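Side-chain contacts in glutathione S-transferase (Bombyx mori, PDB 5ZFG), which probably catalyses the conjugation of glutathione to electrophilic compounds and metabolises the insecticide diazinon in the silkworm: residues B[18-23]-B[159-164]; B[146-149]-B[153-156]; B[175-180]-B[185-190]. All coordinates share one frame; numbering follows the deposited sequence.

Contact 1 of 3, residues B[18-23]-B[159-164]; sequences RQALVA and ADFPLI. With EDO (1,2-ethanediol), chain G.
F161 on helix 160-172 pushes its ring against Q19, A20 and A23 on helix 12-23, joining the thioredoxin-like N-terminal domain of a glutathione transferase to its all-helical C-terminal domain. The two short helical segments run closer to antiparallel than parallel, at 140°, with axes 10.5 Å apart. That spacing suits one long aromatic side chain meeting small or slender residues.

Within 18-23, R18 comes first and makes no contact with 159-164: its NE donates a hydrogen bond to O1 of a 1,2-ethanediol at 3.0 Å, the diol probably coming from the crystallisation liquor. One residue on, Q19 carries most of this helix's share of the contact. Its CB sits over one face of the F161 ring, 3.9 Å from the centroid, a CH-pi contact displaced toward the rim. Beyond CG the chain is extended, and it slides past F161 in the opposite direction, which brings OE1 to 3.4 Å from F161 CD1. The buried amide is nevertheless satisfied: N165 ND2 donates to OE1, and NE2 donates to the carbonyl of L197. Glutamine suits this place because its methylenes can line an aromatic face while its head group bonds to C-terminal-domain helices. A20 continues the same surface, with its backbone N also over the ring face and its CA 3.7 Å from F161 CE2; a methyl side chain lets the ring come this close to the helix backbone. V22 also stays clear of F161; its CG2 packs against C1 of the diol. A23, one turn after Q19, finishes the row with another small residue, its CB approaching F161 CZ obliquely at 4.3 Å.

Contact 2 of 3, residues B[146-149]-B[153-156]; sequences TNTS and ANHL
S149 and N154 meet across the surface loop that joins helix 126-146 to helix 160-172 in the helical C-terminal domain, where the chain doubles back within a few residues. N147, with positive phi just past the helix, begins the change of direction.

The hydrogen bonding centres on one oxygen. N154 OD1 accepts the backbone N-H of S149 at 3.0 Å, with the donor tilted 15° from the carbonyl plane. Asparagine fits here because its short side chain can offer a carbonyl to the opposing backbone. Serine adds a small polar end: S149 OG makes a second, weak bond to N154 OD1, at 3.4 Å. Among the threonine hydroxyls, T146 OG1 and T148 OG1 lie 2.8 Å apart; Y142 O is a partner of the former and Y150 O of the latter.

Van der Waals contact is supplied by T148, whose CB rests 3.3 Å from the carbonyl O of A153. With chi1 at 51°, OG1 lies between the backbone N and the carbonyl carbon, and the methyl CG2 is left facing the N154 amide and, at 3.7 Å, the carbonyl carbon C of A153.

Contact 3 of 3, residues B[175-180]-B[185-190]; sequences FDFSKY and KWYNDF
F177 holds its CG between the backbone N and the carbonyl carbon, chi1 53°, while Y187 extends its CG anti to the backbone N, chi1 179°; together these torsions bring the two rings into the same buried place. The result is a T-shaped (edge-to-face) pair, with planes 77° apart and centroids separated by 5.5 Å. F177 provides the edge: its CZ stands over one face of the Y187 ring, 3.8 Å from Y187 CD2, toward the rim of that face.

The partners come from different kinds of structure. F177 lies in the loop that follows helix 160-172, and Y187 on helix 181-193, so the pair packs the loop against the helix it leads into. A type I beta turn from F177 to Y180 turns the chain, closed by Y180 N donating to F177 O at 3.1 Å, and Y180 then occupies the N-cap position of that helix. Just before the turn, D176 forms an Asx turn: its OD1 accepts the S178 backbone N at 2.9 Å from above the carboxylate plane, whereas the S178 hydroxyl OG comes in on the syn lone pair of OD1 at 2.6 Å. A short acid and a serine suit this exposed corner, since two bonds grip one carboxylate oxygen and fix the start of the turn. On the helix, K185 NZ and D189 OD2 form a salt bridge of 3.2 Å one turn apart, away from the rings.

Both aromatic side chains also touch T167 of helix 160-172. Tyrosine suits its buried site because its hydroxyl is hydrogen-bonded to E171 OE1 while its ring face receives F177. No hydrogen bond crosses between the segments, so the attraction probably rests on dispersion and on the slightly positive C-H edge of F177 meeting the electron-rich face of Y187.

Contact 1 alone joins the two domains; contacts 2 and 3 lie wholly in the helical one. Centres are about 15 Å apart for contacts 1 and 2 and for 2 and 3, and about 17 Å for 1 and 3. Along the chain, 18-23 comes first, then both segments of contact 2, then 159-164, and lastly contact 3. Helix 160-172 and helix 181-193 bind the set together: W186 NE1 probably donates to D160 OD1 at 2.9 Å, while its ring packs on I164 and L163. L156 of contact 2 touches both F161 and F190. The turns of contacts 2 and 3 are thus tied to the interface helix 160-172 through L156 and W186.

Contact 1 of 3, residues B[18-23]-B[159-164]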
loop_
_atom_site.group_PDB
_atom_site.type_symbol
_atom_site.label_atom_id
_atom_site.label_comp_id
_atom_site.label_asym_id
_atom_site.label_seq_id
_atom_site.Cartn_x
_atom_site.Cartn_y
_atom_site.Cartn_z
ATOM N N ARG B 18 -15.043 5.920 -5.033
ATOM C CA ARG B 18 -16.453 6.179 -5.330
ATOM C C ARG B 18 -17.224 4.882 -5.544
ATOM O O ARG B 18 -18.347 4.740 -5.049
ATOM C CB ARG B 18 -16.573 7.110 -6.539
ATOM C CG ARG B 18 -16.134 8.538 -6.208
ATOM C CD ARG B 18 -16.009 9.424 -7.452
ATOM N NE ARG B 18 -17.227 9.306 -8.239
ATOM C CZ ARG B 18 -17.284 9.349 -9.564
ATOM N NH1 ARG B 18 -16.194 9.548 -10.288
ATOM N NH2 ARG B 18 -18.448 9.187 -10.168
ATOM N N GLN B 19 -16.646 3.930 -6.282
ATOM C CA GLN B 19 -17.306 2.646 -6.502
ATOM C C GLN B 19 -17.579 1.931 -5.181
ATOM O O GLN B 19 -18.683 1.422 -4.960
ATOM C CB GLN B 19 -16.463 1.775 -7.432
ATOM C CG GLN B 19 -16.383 2.326 -8.846
ATOM C CD GLN B 19 -15.439 1.525 -9.679
ATOM O OE1 GLN B 19 -14.317 1.223 -9.245
ATOM N NE2 GLN B 19 -15.869 1.160 -10.881
ATOM N N ALA B 20 -16.603 1.922 -4.268
ATOM C CA ALA B 20 -16.828 1.301 -2.967
ATOM C C ALA B 20 -17.955 1.994 -2.194
ATOM O O ALA B 20 -18.811 1.327 -1.599
ATOM C CB ALA B 20 -15.537 1.311 -2.145
ATOM N N LEU B 21 -17.945 3.332 -2.156
ATOM C CA LEU B 21 -18.997 4.057 -1.446
ATOM C C LEU B 21 -20.364 3.747 -2.039
ATOM O O LEU B 21 -21.337 3.552 -1.301
ATOM C CB LEU B 21 -18.731 5.560 -1.485
ATOM C CG LEU B 21 -17.587 6.090 -0.609
ATOM C CD1 LEU B 21 -17.113 7.436 -1.149
ATOM C CD2 LEU B 21 -18.012 6.191 0.867
ATOM N N VAL B 22 -20.443 3.672 -3.370
ATOM C CA VAL B 22 -21.707 3.363 -4.037
ATOM C C VAL B 22 -22.121 1.922 -3.766
ATOM O O VAL B 22 -23.280 1.652 -3.422
ATOM C CB VAL B 22 -21.584 3.663 -5.546
ATOM C CG1 VAL B 22 -22.770 3.101 -6.333
ATOM C CG2 VAL B 22 -21.440 5.161 -5.771
ATOM N N ALA B 23 -21.177 0.977 -3.882
ATOM C CA ALA B 23 -21.501 -0.431 -3.644
ATOM C C ALA B 23 -21.970 -0.661 -2.214
ATOM O O ALA B 23 -22.859 -1.488 -1.962
ATOM C CB ALA B 23 -20.292 -1.306 -3.949
ATOM N N ALA B 159 -10.649 -5.139 -3.295
ATOM C CA ALA B 159 -9.443 -5.361 -4.088
ATOM C C ALA B 159 -9.722 -5.232 -5.581
ATOM O O ALA B 159 -8.816 -4.906 -6.358
ATOM C CB ALA B 159 -8.859 -6.742 -3.776
ATOM N N ASP B 160 -10.970 -5.457 -6.002
ATOM C CA ASP B 160 -11.273 -5.425 -7.427
ATOM C C ASP B 160 -11.208 -4.013 -8.005
ATOM O O ASP B 160 -10.717 -3.833 -9.121
ATOM C CB ASP B 160 -12.648 -6.029 -7.677
ATOM C CG ASP B 160 -12.634 -7.516 -7.528
ATOM O OD1 ASP B 160 -12.040 -8.169 -8.417
ATOM O OD2 ASP B 160 -13.154 -8.020 -6.505
ATOM N N PHE B 161 -11.709 -3.013 -7.277
ATOM C CA PHE B 161 -11.857 -1.680 -7.864
ATOM C C PHE B 161 -10.538 -1.083 -8.323
ATOM O O PHE B 161 -10.473 -0.618 -9.474
ATOM C CB PHE B 161 -12.581 -0.721 -6.905
ATOM C CG PHE B 161 -13.923 -1.206 -6.458
ATOM C CD1 PHE B 161 -14.877 -1.622 -7.384
ATOM C CD2 PHE B 161 -14.228 -1.261 -5.102
ATOM C CE1 PHE B 161 -16.116 -2.101 -6.954
ATOM C CE2 PHE B 161 -15.468 -1.720 -4.662
ATOM C CZ PHE B 161 -16.412 -2.145 -5.597
ATOM N N PRO B 162 -9.461 -1.059 -7.520
ATOM C CA PRO B 162 -8.218 -0.475 -8.042
ATOM C C PRO B 162 -7.693 -1.233 -9.246
ATOM O O PRO B 162 -7.217 -0.599 -10.200
ATOM C CB PRO B 162 -7.263 -0.534 -6.828
ATOM C CG PRO B 162 -8.204 -0.554 -5.628
ATOM C CD PRO B 162 -9.332 -1.416 -6.099
ATOM N N LEU B 163 -7.801 -2.569 -9.252
ATOM C CA LEU B 163 -7.302 -3.312 -10.406
ATOM C C LEU B 163 -8.182 -3.079 -11.631
ATOM O O LEU B 163 -7.672 -2.976 -12.754
ATOM C CB LEU B 163 -7.213 -4.803 -10.076
ATOM C CG LEU B 163 -6.235 -5.153 -8.927
ATOM C CD1 LEU B 163 -6.483 -6.563 -8.388
ATOM C CD2 LEU B 163 -4.801 -4.999 -9.429
ATOM N N ILE B 164 -9.500 -2.970 -11.430
ATOM C CA ILE B 164 -10.392 -2.677 -12.554
ATOM C C ILE B 164 -10.007 -1.349 -13.192
ATOM O O ILE B 164 -9.842 -1.238 -14.411
ATOM C CB ILE B 164 -11.863 -2.660 -12.097
ATOM C CG1 ILE B 164 -12.399 -4.091 -11.917
ATOM C CG2 ILE B 164 -12.694 -1.840 -13.110
ATOM C CD1 ILE B 164 -12.551 -4.855 -13.227
HETATM C C1 EDO G . -20.609 8.126 -7.763
HETATM O O1 EDO G . -20.074 9.366 -7.271
HETATM C C2 EDO G . -21.421 8.310 -9.047
HETATM O O2 EDO G . -22.561 7.417 -9.054
#

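Contact 2 of 3, residues B[146-149]-B[153-156]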
loop_
_atom_site.group_PDB
_atom_site.type_symbol
_atom_site.label_atom_id
_atom_site.label_comp_id
_atom_site.label_asym_id
_atom_site.label_seq_id
_atom_site.Cartn_x
_atom_site.Cartn_y
_atom_site.Cartn_z
ATOM N N THR B 146 -5.585 -18.746 -7.630
ATOM C CA THR B 146 -6.757 -18.756 -6.763
ATOM C C THR B 146 -7.927 -19.446 -7.445
ATOM O O THR B 146 -8.803 -19.986 -6.763
ATOM C CB THR B 146 -7.155 -17.337 -6.346
ATOM O OG1 THR B 146 -7.415 -16.548 -7.512
ATOM C CG2 THR B 146 -6.042 -16.679 -5.512
ATOM N N ASN B 147 -7.941 -19.454 -8.780
ATOM C CA ASN B 147 -9.054 -19.988 -9.564
ATOM C C ASN B 147 -10.378 -19.368 -9.115
ATOM O O ASN B 147 -11.385 -20.053 -8.918
ATOM C CB ASN B 147 -9.097 -21.516 -9.478
ATOM C CG ASN B 147 -9.977 -22.135 -10.536
ATOM O OD1 ASN B 147 -9.940 -21.745 -11.704
ATOM N ND2 ASN B 147 -10.782 -23.110 -10.132
ATOM N N THR B 148 -10.361 -18.049 -8.930
ATOM C CA THR B 148 -11.531 -17.299 -8.504
ATOM C C THR B 148 -12.012 -16.398 -9.634
ATOM O O THR B 148 -11.245 -16.019 -10.528
ATOM C CB THR B 148 -11.232 -16.443 -7.268
ATOM O OG1 THR B 148 -10.060 -15.660 -7.514
ATOM C CG2 THR B 148 -11.020 -17.312 -6.021
ATOM N N SER B 149 -13.302 -16.056 -9.581
ATOM C CA SER B 149 -13.879 -15.194 -10.604
ATOM C C SER B 149 -13.487 -13.735 -10.424
ATOM O O SER B 149 -13.497 -12.982 -11.402
ATOM C CB SER B 149 -15.402 -15.319 -10.606
ATOM O OG SER B 149 -15.916 -15.268 -9.289
ATOM N N ALA B 153 -11.397 -13.282 -4.404
ATOM C CA ALA B 153 -12.392 -14.234 -3.930
ATOM C C ALA B 153 -13.310 -14.550 -5.099
ATOM O O ALA B 153 -13.143 -14.024 -6.203
ATOM C CB ALA B 153 -13.170 -13.687 -2.732
ATOM N N ASN B 154 -14.277 -15.437 -4.851
ATOM C CA ASN B 154 -15.310 -15.725 -5.835
ATOM C C ASN B 154 -16.444 -14.722 -5.795
ATOM O O ASN B 154 -17.475 -14.946 -6.441
ATOM C CB ASN B 154 -15.850 -17.139 -5.632
ATOM C CG ASN B 154 -15.057 -18.161 -6.399
ATOM O OD1 ASN B 154 -14.592 -17.893 -7.518
ATOM N ND2 ASN B 154 -14.886 -19.340 -5.811
ATOM N N HIS B 155 -16.271 -13.636 -5.043
ATOM C CA HIS B 155 -17.193 -12.514 -5.018
ATOM C C HIS B 155 -16.388 -11.222 -5.079
ATOM O O HIS B 155 -15.181 -11.207 -4.808
ATOM C CB HIS B 155 -18.069 -12.532 -3.760
ATOM C CG HIS B 155 -17.291 -12.414 -2.490
ATOM N ND1 HIS B 155 -16.866 -13.510 -1.772
ATOM C CD2 HIS B 155 -16.853 -11.327 -1.813
ATOM C CE1 HIS B 155 -16.202 -13.104 -0.705
ATOM N NE2 HIS B 155 -16.180 -11.783 -0.707
ATOM N N LEU B 156 -17.083 -10.141 -5.428
ATOM C CA LEU B 156 -16.466 -8.818 -5.508
ATOM C C LEU B 156 -15.950 -8.366 -4.144
ATOM O O LEU B 156 -16.610 -8.562 -3.116
ATOM C CB LEU B 156 -17.483 -7.802 -6.041
ATOM C CG LEU B 156 -16.956 -6.418 -6.458
ATOM C CD1 LEU B 156 -16.216 -6.488 -7.779
ATOM C CD2 LEU B 156 -18.061 -5.368 -6.507
#

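Contact 3 of 3, residues B[175-180]-B[185-190]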
loop_
_atom_site.group_PDB
_atom_site.type_symbol
_atom_site.label_atom_id
_atom_site.label_comp_id
_atom_site.label_asym_id
_atom_site.label_seq_id
_atom_site.Cartn_x
_atom_site.Cartn_y
_atom_site.Cartn_z
ATOM N N PHE B 175 -5.324 -0.757 -25.869
ATOM C CA PHE B 175 -4.324 -1.788 -25.621
ATOM C C PHE B 175 -5.009 -3.147 -25.593
ATOM O O PHE B 175 -5.905 -3.374 -24.775
ATOM C CB PHE B 175 -3.626 -1.501 -24.290
ATOM C CG PHE B 175 -2.381 -2.318 -24.045
ATOM C CD1 PHE B 175 -2.467 -3.672 -23.741
ATOM C CD2 PHE B 175 -1.130 -1.715 -24.074
ATOM C CE1 PHE B 175 -1.327 -4.423 -23.499
ATOM C CE2 PHE B 175 0.018 -2.453 -23.836
ATOM C CZ PHE B 175 -0.082 -3.813 -23.550
ATOM N N ASP B 176 -4.597 -4.050 -26.478
ATOM C CA ASP B 176 -5.177 -5.389 -26.505
ATOM C C ASP B 176 -4.539 -6.244 -25.415
ATOM O O ASP B 176 -3.329 -6.501 -25.449
ATOM C CB ASP B 176 -4.984 -6.028 -27.880
ATOM C CG ASP B 176 -5.384 -7.499 -27.915
ATOM O OD1 ASP B 176 -6.295 -7.929 -27.167
ATOM O OD2 ASP B 176 -4.770 -8.241 -28.709
ATOM N N PHE B 177 -5.347 -6.686 -24.453
ATOM C CA PHE B 177 -4.875 -7.588 -23.411
ATOM C C PHE B 177 -5.695 -8.873 -23.395
ATOM O O PHE B 177 -5.754 -9.569 -22.380
ATOM C CB PHE B 177 -4.855 -6.910 -22.030
ATOM C CG PHE B 177 -6.160 -6.245 -21.607
ATOM C CD1 PHE B 177 -7.056 -6.913 -20.779
ATOM C CD2 PHE B 177 -6.445 -4.930 -21.970
ATOM C CE1 PHE B 177 -8.246 -6.298 -20.359
ATOM C CE2 PHE B 177 -7.627 -4.306 -21.553
ATOM C CZ PHE B 177 -8.527 -4.984 -20.749
ATOM N N SER B 178 -6.308 -9.217 -24.536
ATOM C CA SER B 178 -7.189 -10.384 -24.587
ATOM C C SER B 178 -6.431 -11.696 -24.438
ATOM O O SER B 178 -7.029 -12.702 -24.035
ATOM C CB SER B 178 -7.995 -10.394 -25.894
ATOM O OG SER B 178 -7.137 -10.383 -27.017
ATOM N N LYS B 179 -5.130 -11.711 -24.742
ATOM C CA LYS B 179 -4.349 -12.920 -24.533
ATOM C C LYS B 179 -4.264 -13.299 -23.058
ATOM O O LYS B 179 -3.982 -14.462 -22.745
ATOM C CB LYS B 179 -2.947 -12.757 -25.128
ATOM C CG LYS B 179 -1.992 -11.877 -24.335
ATOM C CD LYS B 179 -0.536 -12.244 -24.627
ATOM C CE LYS B 179 0.380 -11.026 -24.604
ATOM N NZ LYS B 179 1.695 -11.293 -25.275
ATOM N N TYR B 180 -4.528 -12.354 -22.149
ATOM C CA TYR B 180 -4.620 -12.635 -20.717
ATOM C C TYR B 180 -6.049 -13.077 -20.422
ATOM O O TYR B 180 -6.899 -12.293 -20.004
ATOM C CB TYR B 180 -4.185 -11.416 -19.908
ATOM C CG TYR B 180 -2.755 -11.066 -20.214
ATOM C CD1 TYR B 180 -1.707 -11.749 -19.594
ATOM C CD2 TYR B 180 -2.441 -10.096 -21.161
ATOM C CE1 TYR B 180 -0.391 -11.457 -19.887
ATOM C CE2 TYR B 180 -1.118 -9.798 -21.470
ATOM C CZ TYR B 180 -0.100 -10.490 -20.828
ATOM O OH TYR B 180 1.220 -10.217 -21.099
ATOM N N LYS B 185 -11.680 -11.942 -19.077
ATOM C CA LYS B 185 -12.987 -12.398 -18.614
ATOM C C LYS B 185 -13.420 -11.658 -17.352
ATOM O O LYS B 185 -14.557 -11.186 -17.259
ATOM C CB LYS B 185 -12.947 -13.909 -18.375
ATOM C CG LYS B 185 -14.244 -14.519 -17.887
ATOM C CD LYS B 185 -15.401 -14.248 -18.833
ATOM C CE LYS B 185 -16.592 -15.147 -18.499
ATOM N NZ LYS B 185 -16.257 -16.153 -17.442
ATOM N N TRP B 186 -12.523 -11.554 -16.365
ATOM C CA TRP B 186 -12.840 -10.861 -15.115
ATOM C C TRP B 186 -13.246 -9.413 -15.374
ATOM O O TRP B 186 -14.258 -8.929 -14.843
ATOM C CB TRP B 186 -11.623 -10.938 -14.185
ATOM C CG TRP B 186 -11.490 -9.844 -13.152
ATOM C CD1 TRP B 186 -12.115 -9.776 -11.947
ATOM C CD2 TRP B 186 -10.629 -8.697 -13.224
ATOM N NE1 TRP B 186 -11.720 -8.646 -11.268
ATOM C CE2 TRP B 186 -10.807 -7.969 -12.030
ATOM C CE3 TRP B 186 -9.733 -8.216 -14.181
ATOM C CZ2 TRP B 186 -10.113 -6.792 -11.765
ATOM C CZ3 TRP B 186 -9.059 -7.037 -13.925
ATOM C CH2 TRP B 186 -9.255 -6.336 -12.722
ATOM N N TYR B 187 -12.462 -8.710 -16.189
ATOM C CA TYR B 187 -12.717 -7.303 -16.481
ATOM C C TYR B 187 -14.061 -7.124 -17.177
ATOM O O TYR B 187 -14.867 -6.260 -16.801
ATOM C CB TYR B 187 -11.568 -6.773 -17.339
ATOM C CG TYR B 187 -11.641 -5.331 -17.769
ATOM C CD1 TYR B 187 -11.344 -4.289 -16.890
ATOM C CD2 TYR B 187 -11.964 -5.009 -19.076
ATOM C CE1 TYR B 187 -11.381 -2.964 -17.318
ATOM C CE2 TYR B 187 -12.008 -3.716 -19.500
ATOM C CZ TYR B 187 -11.726 -2.691 -18.632
ATOM O OH TYR B 187 -11.777 -1.403 -19.099
ATOM N N ASN B 188 -14.340 -7.959 -18.180
ATOM C CA ASN B 188 -15.600 -7.810 -18.902
ATOM C C ASN B 188 -16.792 -8.330 -18.106
ATOM O O ASN B 188 -17.883 -7.760 -18.208
ATOM C CB ASN B 188 -15.499 -8.496 -20.262
ATOM C CG ASN B 188 -14.712 -7.669 -21.251
ATOM O OD1 ASN B 188 -15.196 -6.653 -21.745
ATOM N ND2 ASN B 188 -13.473 -8.080 -21.520
ATOM N N ASP B 189 -16.615 -9.389 -17.308
ATOM C CA ASP B 189 -17.688 -9.821 -16.416
ATOM C C ASP B 189 -18.060 -8.730 -15.417
ATOM O O ASP B 189 -19.228 -8.623 -15.015
ATOM C CB ASP B 189 -17.284 -11.085 -15.652
ATOM C CG ASP B 189 -17.377 -12.348 -16.495
ATOM O OD1 ASP B 189 -17.783 -12.281 -17.678
ATOM O OD2 ASP B 189 -17.022 -13.416 -15.958
ATOM N N PHE B 190 -17.081 -7.927 -14.986
ATOM C CA PHE B 190 -17.378 -6.850 -14.047
ATOM C C PHE B 190 -18.368 -5.861 -14.651
ATOM O O PHE B 190 -19.326 -5.438 -13.984
ATOM C CB PHE B 190 -16.080 -6.149 -13.631
ATOM C CG PHE B 190 -16.292 -4.940 -12.765
ATOM C CD1 PHE B 190 -16.479 -5.073 -11.393
ATOM C CD2 PHE B 190 -16.301 -3.665 -13.322
ATOM C CE1 PHE B 190 -16.679 -3.946 -10.585
ATOM C CE2 PHE B 190 -16.502 -2.540 -12.527
ATOM C CZ PHE B 190 -16.693 -2.687 -11.155
#